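Local coordinates for protein digeranylgeranylglycerophospholipid reductase (Sulfolobus acidocaldarius, PDB 3ATR) that uses FAD to hydrogenate the double bonds of the geranylgeranyl chains of unsaturated archaeal phospholipids, giving the saturated diphytanyl lipids of the membrane, at residues G215-F220 / V227-G232; V35-W40 / L120-K125; Y341-A346 / K419-Y424. All coordinates share one frame; numbering follows the deposited sequence. Where two conformers were deposited one is given.

Contact 1. Residues G215-F220 / V227-G232. With FDA (dihydroflavine-adenine dinucleotide), chain B.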
loop_
_atom_site.group_PDB
_atom_site.type_symbol
_atom_site.label_atom_id
_atom_site.label_comp_id
_atom_site.label_asym_id
_atom_site.label_seq_id
_atom_site.Cartn_x
_atom_site.Cartn_y
_atom_site.Cartn_z
ATOM N N GLY A 215 -9.545 10.838 -4.080
ATOM C CA GLY A 215 -8.303 10.704 -3.266
ATOM C C GLY A 215 -8.328 11.868 -2.303
ATOM O O GLY A 215 -9.375 12.163 -1.717
ATOM N N TYR A 216 -7.176 12.505 -2.085
ATOM C CA TYR A 216 -7.104 13.659 -1.218
ATOM C C TYR A 216 -5.821 14.426 -1.505
ATOM O O TYR A 216 -4.913 13.909 -2.186
ATOM C CB TYR A 216 -7.145 13.246 0.272
ATOM C CG TYR A 216 -6.058 12.284 0.728
ATOM C CD1 TYR A 216 -4.792 12.752 1.125
ATOM C CD2 TYR A 216 -6.323 10.913 0.851
ATOM C CE1 TYR A 216 -3.787 11.869 1.608
ATOM C CE2 TYR A 216 -5.302 10.014 1.326
ATOM C CZ TYR A 216 -4.052 10.512 1.699
ATOM O OH TYR A 216 -3.052 9.659 2.144
ATOM N N TRP A 217 -5.762 15.658 -1.013
ATOM C CA TRP A 217 -4.507 16.435 -1.045
ATOM C C TRP A 217 -3.819 16.272 0.292
ATOM O O TRP A 217 -4.500 16.088 1.319
ATOM C CB TRP A 217 -4.860 17.931 -1.197
ATOM C CG TRP A 217 -4.943 18.425 -2.610
ATOM C CD1 TRP A 217 -6.030 18.428 -3.414
ATOM C CD2 TRP A 217 -3.897 19.061 -3.331
ATOM N NE1 TRP A 217 -5.732 19.016 -4.621
ATOM C CE2 TRP A 217 -4.416 19.408 -4.594
ATOM C CE3 TRP A 217 -2.551 19.374 -3.027
ATOM C CZ2 TRP A 217 -3.654 20.055 -5.551
ATOM C CZ3 TRP A 217 -1.784 19.995 -4.000
ATOM C CH2 TRP A 217 -2.341 20.353 -5.231
ATOM N N TRP A 218 -2.483 16.400 0.313
ATOM C CA TRP A 218 -1.737 16.342 1.554
ATOM C C TRP A 218 -0.597 17.364 1.613
ATOM O O TRP A 218 -0.123 17.858 0.593
ATOM C CB TRP A 218 -1.187 14.932 1.800
ATOM C CG TRP A 218 -0.081 14.516 0.901
ATOM C CD1 TRP A 218 1.267 14.754 1.052
ATOM C CD2 TRP A 218 -0.213 13.674 -0.258
ATOM N NE1 TRP A 218 1.984 14.139 0.039
ATOM C CE2 TRP A 218 1.104 13.481 -0.793
ATOM C CE3 TRP A 218 -1.302 13.060 -0.889
ATOM C CZ2 TRP A 218 1.356 12.677 -1.928
ATOM C CZ3 TRP A 218 -1.054 12.274 -2.064
ATOM C CH2 TRP A 218 0.281 12.114 -2.567
ATOM N N TYR A 219 -0.196 17.673 2.833
ATOM C CA TYR A 219 0.882 18.607 3.109
ATOM C C TYR A 219 1.611 17.916 4.256
ATOM O O TYR A 219 1.094 17.866 5.369
ATOM C CB TYR A 219 0.260 19.974 3.459
ATOM C CG TYR A 219 1.216 21.060 3.883
ATOM C CD1 TYR A 219 1.509 22.130 3.019
ATOM C CD2 TYR A 219 1.758 21.089 5.185
ATOM C CE1 TYR A 219 2.346 23.148 3.413
ATOM C CE2 TYR A 219 2.587 22.133 5.580
ATOM C CZ TYR A 219 2.875 23.136 4.697
ATOM O OH TYR A 219 3.730 24.160 5.115
ATOM N N PHE A 220 2.757 17.269 3.953
ATOM C CA PHE A 220 3.436 16.420 4.939
ATOM C C PHE A 220 4.800 17.051 5.250
ATOM O O PHE A 220 5.712 16.888 4.455
ATOM C CB PHE A 220 3.722 15.024 4.372
ATOM C CG PHE A 220 2.520 14.097 4.258
ATOM C CD1 PHE A 220 1.256 14.466 4.714
ATOM C CD2 PHE A 220 2.728 12.790 3.744
ATOM C CE1 PHE A 220 0.159 13.550 4.632
ATOM C CE2 PHE A 220 1.650 11.866 3.637
ATOM C CZ PHE A 220 0.384 12.248 4.097
ATOM N N VAL A 227 8.514 20.573 2.882
ATOM C CA VAL A 227 7.255 19.868 2.899
ATOM C C VAL A 227 7.137 18.976 1.661
ATOM O O VAL A 227 7.599 19.359 0.575
ATOM C CB VAL A 227 6.026 20.842 2.988
ATOM C CG1 VAL A 227 5.981 21.833 1.822
ATOM C CG2 VAL A 227 4.667 20.058 3.067
ATOM N N ASN A 228 6.466 17.821 1.836
ATOM C CA ASN A 228 6.079 16.929 0.743
ATOM C C ASN A 228 4.606 17.202 0.501
ATOM O O ASN A 228 3.803 17.021 1.408
ATOM C CB ASN A 228 6.340 15.490 1.192
ATOM C CG ASN A 228 5.992 14.460 0.129
ATOM O OD1 ASN A 228 4.866 14.444 -0.364
ATOM N ND2 ASN A 228 6.911 13.539 -0.135
ATOM N N VAL A 229 4.247 17.753 -0.661
ATOM C CA VAL A 229 2.857 18.151 -0.871
ATOM C C VAL A 229 2.409 17.449 -2.127
ATOM O O VAL A 229 3.143 17.376 -3.106
ATOM C CB VAL A 229 2.699 19.692 -1.031
ATOM C CG1 VAL A 229 3.708 20.266 -2.049
ATOM C CG2 VAL A 229 1.250 20.056 -1.398
ATOM N N GLY A 230 1.174 16.949 -2.136
ATOM C CA GLY A 230 0.762 16.230 -3.348
ATOM C C GLY A 230 -0.705 15.855 -3.245
ATOM O O GLY A 230 -1.419 16.330 -2.354
ATOM N N LEU A 231 -1.161 15.024 -4.169
ATOM C CA LEU A 231 -2.560 14.558 -4.155
ATOM C C LEU A 231 -2.634 13.233 -4.862
ATOM O O LEU A 231 -1.712 12.839 -5.625
ATOM C CB LEU A 231 -3.533 15.572 -4.854
ATOM C CG LEU A 231 -3.522 15.643 -6.402
ATOM C CD1 LEU A 231 -4.730 16.326 -6.961
ATOM C CD2 LEU A 231 -2.279 16.424 -6.884
ATOM N N GLY A 232 -3.764 12.556 -4.656
ATOM C CA GLY A 232 -4.086 11.423 -5.441
ATOM C C GLY A 232 -5.522 11.593 -5.923
ATOM O O GLY A 232 -6.363 12.254 -5.265
HETATM P PA FDA B . 8.385 -0.062 -4.880
HETATM O O1A FDA B . 7.774 0.512 -6.128
HETATM O O2A FDA B . 8.907 0.896 -3.840
HETATM O O5B FDA B . 9.666 -0.922 -5.235
HETATM C C5B FDA B . 9.629 -1.853 -6.375
HETATM C C4B FDA B . 11.060 -2.048 -6.870
HETATM O O4B FDA B . 11.081 -3.038 -7.901
HETATM C C3B FDA B . 11.656 -0.776 -7.475
HETATM O O3B FDA B . 12.802 -0.371 -6.700
HETATM C C2B FDA B . 11.970 -1.165 -8.911
HETATM O O2B FDA B . 13.202 -0.663 -9.417
HETATM C C1B FDA B . 12.078 -2.679 -8.870
HETATM N N9A FDA B . 11.655 -3.391 -10.090
HETATM C C8A FDA B . 10.441 -3.330 -10.704
HETATM N N7A FDA B . 10.426 -4.247 -11.716
HETATM C C5A FDA B . 11.623 -4.920 -11.659
HETATM C C6A FDA B . 12.182 -5.943 -12.411
HETATM N N6A FDA B . 11.498 -6.492 -13.462
HETATM N N1A FDA B . 13.446 -6.363 -12.095
HETATM C C2A FDA B . 14.167 -5.831 -11.062
HETATM N N3A FDA B . 13.617 -4.826 -10.312
HETATM C C4A FDA B . 12.378 -4.369 -10.630
HETATM N N1 FDA B . 2.656 4.887 1.352
HETATM C C2 FDA B . 3.004 5.245 2.595
HETATM O O2 FDA B . 3.209 4.308 3.387
HETATM N N3 FDA B . 3.118 6.566 2.983
HETATM C C4 FDA B . 2.906 7.588 2.131
HETATM O O4 FDA B . 3.017 8.765 2.499
HETATM C C4X FDA B . 2.493 7.294 0.758
HETATM N N5 FDA B . 2.227 8.277 -0.143
HETATM C C5X FDA B . 2.327 7.932 -1.459
HETATM C C6 FDA B . 2.407 8.980 -2.388
HETATM C C7 FDA B . 2.546 8.693 -3.757
HETATM C C7M FDA B . 2.709 9.865 -4.744
HETATM C C8 FDA B . 2.547 7.380 -4.159
HETATM C C8M FDA B . 2.723 7.017 -5.640
HETATM C C9 FDA B . 2.445 6.287 -3.242
HETATM C C9A FDA B . 2.340 6.575 -1.853
HETATM N N10 FDA B . 2.209 5.512 -0.887
HETATM C C10 FDA B . 2.434 5.854 0.425
HETATM C "C1'" FDA B . 2.452 4.112 -1.314
HETATM C "C2'" FDA B . 3.900 3.598 -1.129
HETATM O "O2'" FDA B . 4.831 4.510 -1.715
HETATM C "C3'" FDA B . 4.034 2.232 -1.812
HETATM O "O3'" FDA B . 2.859 1.472 -1.466
HETATM C "C4'" FDA B . 5.251 1.427 -1.378
HETATM O "O4'" FDA B . 6.426 2.243 -1.509
HETATM C "C5'" FDA B . 5.381 0.230 -2.335
HETATM O "O5'" FDA B . 6.538 -0.536 -1.935
HETATM P P FDA B . 7.020 -1.716 -2.891
HETATM O O1P FDA B . 8.325 -2.256 -2.315
HETATM O O2P FDA B . 5.838 -2.630 -3.090
HETATM O O3P FDA B . 7.233 -1.047 -4.367
#

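Contact 2. Residues V35-W40 / L120-K125. With FDA (dihydroflavine-adenine dinucleotide), chain B.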
loop_
_atom_site.group_PDB
_atom_site.type_symbol
_atom_site.label_atom_id
_atom_site.label_comp_id
_atom_site.label_asym_id
_atom_site.label_seq_id
_atom_site.Cartn_x
_atom_site.Cartn_y
_atom_site.Cartn_z
ATOM N N VAL A 35 17.327 -8.717 -6.500
ATOM C CA VAL A 35 17.682 -7.826 -7.622
ATOM C C VAL A 35 16.774 -6.601 -7.658
ATOM O O VAL A 35 15.625 -6.657 -7.194
ATOM C CB VAL A 35 17.634 -8.583 -8.982
ATOM C CG1 VAL A 35 18.624 -9.846 -8.961
ATOM C CG2 VAL A 35 16.203 -9.023 -9.364
ATOM N N ASP A 36 17.308 -5.489 -8.175
ATOM C CA ASP A 36 16.530 -4.304 -8.450
ATOM C C ASP A 36 17.151 -3.601 -9.637
ATOM O O ASP A 36 18.383 -3.491 -9.705
ATOM C CB ASP A 36 16.517 -3.351 -7.260
ATOM C CG ASP A 36 15.394 -2.339 -7.346
ATOM O OD1 ASP A 36 14.422 -2.478 -6.608
ATOM O OD2 ASP A 36 15.479 -1.402 -8.171
ATOM N N SER A 37 16.290 -3.157 -10.555
ATOM C CA SER A 37 16.701 -2.415 -11.762
ATOM C C SER A 37 17.464 -1.149 -11.453
ATOM O O SER A 37 18.174 -0.667 -12.317
ATOM C CB SER A 37 15.470 -1.996 -12.595
ATOM O OG SER A 37 14.821 -3.174 -13.065
ATOM N N LYS A 38 17.257 -0.573 -10.269
ATOM C CA LYS A 38 17.845 0.730 -9.943
ATOM C C LYS A 38 19.273 0.577 -9.463
ATOM O O LYS A 38 19.601 -0.468 -8.897
ATOM C CB LYS A 38 17.020 1.451 -8.869
ATOM C CG LYS A 38 15.636 1.906 -9.381
ATOM C CD LYS A 38 14.824 2.519 -8.264
ATOM C CE LYS A 38 13.470 2.961 -8.752
ATOM N NZ LYS A 38 12.627 3.534 -7.656
ATOM N N PRO A 39 20.125 1.627 -9.667
ATOM C CA PRO A 39 21.405 1.617 -8.971
ATOM C C PRO A 39 21.186 1.764 -7.467
ATOM O O PRO A 39 20.202 2.420 -7.054
ATOM C CB PRO A 39 22.122 2.876 -9.532
ATOM C CG PRO A 39 20.978 3.836 -9.767
ATOM C CD PRO A 39 19.824 2.956 -10.258
ATOM N N TRP A 40 22.076 1.152 -6.680
ATOM C CA TRP A 40 22.027 1.165 -5.211
ATOM C C TRP A 40 21.542 2.495 -4.598
ATOM O O TRP A 40 20.616 2.514 -3.792
ATOM C CB TRP A 40 23.413 0.786 -4.636
ATOM C CG TRP A 40 23.537 -0.629 -4.104
ATOM C CD1 TRP A 40 24.127 -1.704 -4.721
ATOM C CD2 TRP A 40 23.084 -1.105 -2.829
ATOM N NE1 TRP A 40 24.061 -2.810 -3.910
ATOM C CE2 TRP A 40 23.430 -2.472 -2.743
ATOM C CE3 TRP A 40 22.425 -0.505 -1.750
ATOM C CZ2 TRP A 40 23.129 -3.252 -1.625
ATOM C CZ3 TRP A 40 22.133 -1.279 -0.630
ATOM C CH2 TRP A 40 22.478 -2.640 -0.582
ATOM N N LEU A 120 21.113 -2.498 -10.524
ATOM C CA LEU A 120 21.120 -2.359 -11.986
ATOM C C LEU A 120 20.816 -3.683 -12.686
ATOM O O LEU A 120 21.405 -3.985 -13.757
ATOM C CB LEU A 120 22.464 -1.792 -12.489
ATOM C CG LEU A 120 22.713 -0.300 -12.187
ATOM C CD1 LEU A 120 24.072 0.150 -12.782
ATOM C CD2 LEU A 120 21.606 0.559 -12.762
ATOM N N THR A 121 19.920 -4.477 -12.088
ATOM C CA THR A 121 19.652 -5.817 -12.585
ATOM C C THR A 121 18.130 -6.001 -12.723
ATOM O O THR A 121 17.393 -5.872 -11.758
ATOM C CB THR A 121 20.251 -6.925 -11.661
ATOM O OG1 THR A 121 21.667 -6.813 -11.663
ATOM C CG2 THR A 121 19.870 -8.350 -12.165
ATOM N N THR A 122 17.676 -6.286 -13.936
ATOM C CA THR A 122 16.243 -6.455 -14.218
ATOM C C THR A 122 15.871 -7.912 -14.496
ATOM O O THR A 122 16.548 -8.556 -15.303
ATOM C CB THR A 122 15.863 -5.600 -15.462
ATOM O OG1 THR A 122 16.223 -4.225 -15.215
ATOM C CG2 THR A 122 14.380 -5.634 -15.684
ATOM N N ALA A 123 14.779 -8.401 -13.865
ATOM C CA ALA A 123 14.206 -9.706 -14.169
ATOM C C ALA A 123 13.378 -9.510 -15.438
ATOM O O ALA A 123 12.450 -8.685 -15.479
ATOM C CB ALA A 123 13.319 -10.204 -12.982
ATOM N N MET A 124 13.810 -10.142 -16.528
ATOM C CA MET A 124 13.221 -9.862 -17.832
ATOM C C MET A 124 12.117 -10.832 -18.227
ATOM O O MET A 124 11.215 -10.479 -19.042
ATOM C CB MET A 124 14.284 -9.935 -18.918
ATOM C CG MET A 124 15.444 -8.988 -18.684
ATOM S SD MET A 124 14.841 -7.342 -18.942
ATOM C CE MET A 124 14.662 -7.322 -20.754
ATOM N N LYS A 125 12.247 -12.059 -17.756
ATOM C CA LYS A 125 11.391 -13.155 -18.225
ATOM C C LYS A 125 11.328 -14.195 -17.112
ATOM O O LYS A 125 12.364 -14.636 -16.610
ATOM C CB LYS A 125 11.967 -13.798 -19.499
ATOM C CG LYS A 125 11.172 -15.051 -19.976
ATOM C CD LYS A 125 11.905 -15.864 -21.028
ATOM C CE LYS A 125 11.783 -17.382 -20.791
ATOM N NZ LYS A 125 12.793 -18.148 -21.634
HETATM P PA FDA B . 8.385 -0.062 -4.880
HETATM O O1A FDA B . 7.774 0.512 -6.128
HETATM O O2A FDA B . 8.907 0.896 -3.840
HETATM O O5B FDA B . 9.666 -0.922 -5.235
HETATM C C5B FDA B . 9.629 -1.853 -6.375
HETATM C C4B FDA B . 11.060 -2.048 -6.870
HETATM O O4B FDA B . 11.081 -3.038 -7.901
HETATM C C3B FDA B . 11.656 -0.776 -7.475
HETATM O O3B FDA B . 12.802 -0.371 -6.700
HETATM C C2B FDA B . 11.970 -1.165 -8.911
HETATM O O2B FDA B . 13.202 -0.663 -9.417
HETATM C C1B FDA B . 12.078 -2.679 -8.870
HETATM N N9A FDA B . 11.655 -3.391 -10.090
HETATM C C8A FDA B . 10.441 -3.330 -10.704
HETATM N N7A FDA B . 10.426 -4.247 -11.716
HETATM C C5A FDA B . 11.623 -4.920 -11.659
HETATM C C6A FDA B . 12.182 -5.943 -12.411
HETATM N N6A FDA B . 11.498 -6.492 -13.462
HETATM N N1A FDA B . 13.446 -6.363 -12.095
HETATM C C2A FDA B . 14.167 -5.831 -11.062
HETATM N N3A FDA B . 13.617 -4.826 -10.312
HETATM C C4A FDA B . 12.378 -4.369 -10.630
HETATM N N1 FDA B . 2.656 4.887 1.352
HETATM C C2 FDA B . 3.004 5.245 2.595
HETATM O O2 FDA B . 3.209 4.308 3.387
HETATM N N3 FDA B . 3.118 6.566 2.983
HETATM C C4 FDA B . 2.906 7.588 2.131
HETATM O O4 FDA B . 3.017 8.765 2.499
HETATM C C4X FDA B . 2.493 7.294 0.758
HETATM N N5 FDA B . 2.227 8.277 -0.143
HETATM C C5X FDA B . 2.327 7.932 -1.459
HETATM C C6 FDA B . 2.407 8.980 -2.388
HETATM C C7 FDA B . 2.546 8.693 -3.757
HETATM C C7M FDA B . 2.709 9.865 -4.744
HETATM C C8 FDA B . 2.547 7.380 -4.159
HETATM C C8M FDA B . 2.723 7.017 -5.640
HETATM C C9 FDA B . 2.445 6.287 -3.242
HETATM C C9A FDA B . 2.340 6.575 -1.853
HETATM N N10 FDA B . 2.209 5.512 -0.887
HETATM C C10 FDA B . 2.434 5.854 0.425
HETATM C "C1'" FDA B . 2.452 4.112 -1.314
HETATM C "C2'" FDA B . 3.900 3.598 -1.129
HETATM O "O2'" FDA B . 4.831 4.510 -1.715
HETATM C "C3'" FDA B . 4.034 2.232 -1.812
HETATM O "O3'" FDA B . 2.859 1.472 -1.466
HETATM C "C4'" FDA B . 5.251 1.427 -1.378
HETATM O "O4'" FDA B . 6.426 2.243 -1.509
HETATM C "C5'" FDA B . 5.381 0.230 -2.335
HETATM O "O5'" FDA B . 6.538 -0.536 -1.935
HETATM P P FDA B . 7.020 -1.716 -2.891
HETATM O O1P FDA B . 8.325 -2.256 -2.315
HETATM O O2P FDA B . 5.838 -2.630 -3.090
HETATM O O3P FDA B . 7.233 -1.047 -4.367
#

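Contact 3. Residues Y341-A346 / K419-Y424. With PPV (pyrophosphate), chain D.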
loop_
_atom_site.group_PDB
_atom_site.type_symbol
_atom_site.label_atom_id
_atom_site.label_comp_id
_atom_site.label_asym_id
_atom_site.label_seq_id
_atom_site.Cartn_x
_atom_site.Cartn_y
_atom_site.Cartn_z
ATOM N N TYR A 341 -3.331 -7.883 8.009
ATOM C CA TYR A 341 -3.650 -6.648 7.274
ATOM C C TYR A 341 -4.669 -6.803 6.159
ATOM O O TYR A 341 -5.465 -5.868 5.931
ATOM C CB TYR A 341 -2.392 -5.997 6.672
ATOM C CG TYR A 341 -2.539 -4.494 6.460
ATOM C CD1 TYR A 341 -2.247 -3.606 7.493
ATOM C CD2 TYR A 341 -2.937 -3.966 5.211
ATOM C CE1 TYR A 341 -2.344 -2.213 7.317
ATOM C CE2 TYR A 341 -3.082 -2.561 5.041
ATOM C CZ TYR A 341 -2.772 -1.702 6.101
ATOM O OH TYR A 341 -2.870 -0.336 5.962
ATOM N N GLY A 342 -4.676 -7.968 5.508
ATOM C CA GLY A 342 -5.534 -8.199 4.302
ATOM C C GLY A 342 -7.033 -8.089 4.608
ATOM O O GLY A 342 -7.798 -7.564 3.781
ATOM N N ALA A 343 -7.476 -8.668 5.733
ATOM C CA ALA A 343 -8.915 -8.636 6.051
ATOM C C ALA A 343 -9.320 -7.177 6.292
ATOM O O ALA A 343 -10.392 -6.738 5.836
ATOM C CB ALA A 343 -9.241 -9.488 7.254
ATOM N N LYS A 344 -8.463 -6.442 7.005
ATOM C CA LYS A 344 -8.673 -4.988 7.192
ATOM C C LYS A 344 -8.754 -4.239 5.848
ATOM O O LYS A 344 -9.664 -3.398 5.642
ATOM C CB LYS A 344 -7.584 -4.407 8.137
ATOM C CG LYS A 344 -7.372 -2.927 7.979
ATOM C CD LYS A 344 -6.300 -2.467 8.994
ATOM C CE LYS A 344 -5.810 -1.088 8.672
ATOM N NZ LYS A 344 -4.764 -0.631 9.651
ATOM N N GLN A 345 -7.852 -4.560 4.930
ATOM C CA GLN A 345 -7.861 -3.963 3.581
ATOM C C GLN A 345 -9.168 -4.245 2.889
ATOM O O GLN A 345 -9.720 -3.346 2.273
ATOM C CB GLN A 345 -6.783 -4.566 2.700
ATOM C CG GLN A 345 -5.595 -3.814 2.599
ATOM C CD GLN A 345 -4.630 -4.539 1.678
ATOM O OE1 GLN A 345 -3.904 -5.424 2.133
ATOM N NE2 GLN A 345 -4.653 -4.202 0.400
ATOM N N ALA A 346 -9.678 -5.474 3.004
ATOM C CA ALA A 346 -10.908 -5.836 2.297
ATOM C C ALA A 346 -12.088 -4.990 2.818
ATOM O O ALA A 346 -12.865 -4.412 2.044
ATOM C CB ALA A 346 -11.218 -7.335 2.481
ATOM N N LYS A 419 -19.283 -7.936 6.917
ATOM C CA LYS A 419 -19.453 -9.152 6.137
ATOM C C LYS A 419 -18.172 -9.533 5.392
ATOM O O LYS A 419 -17.735 -10.716 5.404
ATOM C CB LYS A 419 -20.544 -8.956 5.103
ATOM C CG LYS A 419 -20.897 -10.271 4.408
ATOM C CD LYS A 419 -22.210 -10.188 3.596
ATOM C CE LYS A 419 -22.460 -11.540 2.886
ATOM N NZ LYS A 419 -23.799 -11.600 2.230
ATOM N N ILE A 420 -17.572 -8.548 4.727
ATOM C CA ILE A 420 -16.382 -8.872 3.937
ATOM C C ILE A 420 -15.229 -9.231 4.876
ATOM O O ILE A 420 -14.416 -10.147 4.575
ATOM C CB ILE A 420 -16.056 -7.794 2.874
ATOM C CG1 ILE A 420 -15.199 -8.409 1.757
ATOM C CG2 ILE A 420 -15.395 -6.557 3.497
ATOM C CD1 ILE A 420 -15.082 -7.517 0.510
ATOM N N LYS A 421 -15.146 -8.527 6.008
ATOM C CA LYS A 421 -14.108 -8.811 6.968
ATOM C C LYS A 421 -14.210 -10.275 7.433
ATOM O O LYS A 421 -13.214 -10.997 7.488
ATOM C CB LYS A 421 -14.136 -7.875 8.178
ATOM C CG LYS A 421 -12.892 -8.109 9.066
ATOM C CD LYS A 421 -12.550 -6.969 10.017
ATOM C CE LYS A 421 -11.129 -7.174 10.544
ATOM N NZ LYS A 421 -10.937 -6.634 11.908
ATOM N N GLU A 422 -15.416 -10.730 7.759
ATOM C CA GLU A 422 -15.538 -12.088 8.266
ATOM C C GLU A 422 -15.210 -13.115 7.201
ATOM O O GLU A 422 -14.586 -14.125 7.497
ATOM C CB GLU A 422 -16.922 -12.308 8.849
ATOM C CG GLU A 422 -17.084 -11.640 10.214
ATOM C CD GLU A 422 -18.503 -11.739 10.750
ATOM O OE1 GLU A 422 -19.227 -12.679 10.338
ATOM O OE2 GLU A 422 -18.892 -10.901 11.597
ATOM N N LEU A 423 -15.631 -12.848 5.969
ATOM C CA LEU A 423 -15.258 -13.658 4.783
ATOM C C LEU A 423 -13.738 -13.814 4.597
ATOM O O LEU A 423 -13.219 -14.930 4.390
ATOM C CB LEU A 423 -15.882 -13.023 3.542
ATOM C CG LEU A 423 -16.027 -13.835 2.264
ATOM C CD1 LEU A 423 -16.574 -15.219 2.585
ATOM C CD2 LEU A 423 -16.940 -13.090 1.272
ATOM N N TYR A 424 -13.022 -12.701 4.753
ATOM C CA TYR A 424 -11.559 -12.715 4.689
ATOM C C TYR A 424 -10.929 -13.437 5.860
ATOM O O TYR A 424 -9.966 -14.183 5.665
ATOM C CB TYR A 424 -11.005 -11.300 4.578
ATOM C CG TYR A 424 -10.910 -10.897 3.156
ATOM C CD1 TYR A 424 -9.676 -10.845 2.528
ATOM C CD2 TYR A 424 -12.070 -10.639 2.410
ATOM C CE1 TYR A 424 -9.578 -10.526 1.156
ATOM C CE2 TYR A 424 -11.991 -10.327 1.057
ATOM C CZ TYR A 424 -10.727 -10.291 0.456
ATOM O OH TYR A 424 -10.650 -9.983 -0.890
HETATM O O11 PPV D . -4.060 2.259 8.413
HETATM P P1 PPV D . -2.687 1.650 8.512
HETATM O O21 PPV D . -2.500 0.693 9.660
HETATM O O31 PPV D . -2.043 1.208 7.223
HETATM O OPP PPV D . -1.740 2.887 8.887
HETATM P P2 PPV D . -1.843 3.654 10.293
HETATM O O12 PPV D . -1.309 2.662 11.312
HETATM O O22 PPV D . -0.951 4.837 10.019
HETATM O O32 PPV D . -3.306 4.003 10.451
#

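Contact 1. Residues G215-F220 / V227-G232
Trp218 lies flat along the backbone of the neighbouring strand, with Gly230 and the peptide that follows it under one face of the indole. Its CG sits between the backbone N and the carbonyl carbon (chi1 71°), which folds the ring across the partner strand. Gly230 CA lies 3.9 Å from the centroid of the six-membered ring, a CH-pi contact, and a CB at this position would run into Trp218 CZ2. At the ring edge, Trp218 NE1 donates to Asn228 OD1 at 2.9 Å in a nearly straight bond (173°), with the acceptor close to the indole plane. The amide of Asn228 is used at both ends, since its ND2 reaches Cys48 O and ties this strand to the flavin-binding loop. Such packing is built on an antiparallel beta hairpin, strands 217-221 and 226-234, neighbours in the large mixed sheet; both segments fall in the geranylgeranyl reductase catalytic family region. Backbone bonds pair Trp218 with Gly230 and Phe220 with Asn228, while Trp217 and Leu231 form a non-hydrogen-bonded pair on the sheet face opposite Trp218 and Asn228. There, Leu231 CB rests over the five-membered ring of Trp217, 3.8 Å from its centroid, and Leu231 CD1 comes within 3.7 Å of Trp217 NE1, whose hydrogen bond goes to Thr211 O. Farther along, Val227 CG2 stands over the centre of the Tyr219 ring. Trp218 CD1 lies over the centre of the Phe220 face, and Trp218 CH2 approaches FDA C6 to 3.8 Å. With an alanine here, Asn228 OD1 would probably lose its indole donor and a gap would be likely to open between Gly230, the Phe220 ring and the flavin. Phe220 CE2 lies 3.6 Å from FDA O4, which meets that ring at its edge.

Contact 2. Residues V35-W40 / L120-K125
The adenosine end of the FAD site is built here from two pieces of chain that meet: the loop after strand 32-35 and the start of strand 121-129. Ser37 OG and Thr122 OG1, each anti to its own carbonyl carbon (chi1 -64° and -57°) and thereby turned to the other, share a 2.8 Å hydrogen bond in which either could donate. Two backbone bonds join the pieces, Thr121 N to Asp36 O and Leu120 N to Lys38 O; both are almost straight at hydrogen, although each donor stands well above the carbonyl plane. As in Rossmann-type flavoproteins, the acidic residue just beyond the second parallel strand receives the adenosine ribose: Asp36 OD1 accepts from FDA O3B at 2.7 Å, and Asp36 OD2 from FDA O2B at 2.7 Å. The carboxylate is further held by Gly14 N on OD1 and by an Asx turn, in which Lys38 N donates to the anti lone pair of Asp36 OD2. At the other end of the adenosine, the Ala123 backbone pairs with the adenine edge, N donating to FDA N1A at 3.0 Å and O accepting from FDA N6A at 3.1 Å. Apolar contacts flank the polar centre, with Leu120 CD2 3.9 Å from Pro39 CD.

Contact 3. Residues Y341-A346 / K419-Y424
Ala346 CB sits over the centre of the Tyr424 ring, 3.4 Å from the centroid and 11° off the normal, in a close CH-pi contact. One turn back, Ala343 CB meets Tyr424 CB at 3.7 Å, and thus the two small residues of one helix receive the aromatic side chain of the other. Ile420, a turn before Tyr424, extends the apolar patch with CG1 4.2 Å from Ala346 CB, while its CG2 lies against the Ala346 carbonyl oxygen. No hydrogen bond crosses the interface; small alanine side chains instead let the axes come as near as 8.2 Å, with the helices running roughly antiparallel at 153°. Beyond this first shell, Trp437 meets the Tyr424 ring edge-to-face and probably helps to fix its orientation, while Lys421 stretches past Ala343 to a salt bridge with Asp385. The far side of helix 332-355 faces the phospholipid-binding site, where the pyrophosphate probably marks the lipid phosphate. Lys344, its chain extended from a CG anti to the backbone N (chi1 158°), donates a hydrogen bond from NZ to PPV O21 at 2.6 Å, and His56 and His298 also bind this anion. Tyr341, which binds phospholipid, presents its ring edge to it. Helix 332-355 therefore lies between the ligand site and helix 410-425, which packs in turn against helix 434-451, with helix 302-322 reaching Tyr341.

In the fold
Contacts 1 and 2 both touch the same FAD molecule but at opposite ends: contact 2 binds the adenosine, whereas contact 1 lies beside the flavin ring, and their centres are 30 Å apart. Contact 3 does not reach the cofactor; the side chain of Lys344 is about 11 Å from it. The bound nonane, which probably marks part of the lipid pocket, brings contacts 1 and 3 into relation, because the side chain of Tyr216 is about 3 Å from this nonane and about 9 Å from the pyrophosphate, although the nearest atoms of the two contacts remain about 11 Å apart. Contacts 2 and 3, 34 Å between centres, flank the middle of the chain.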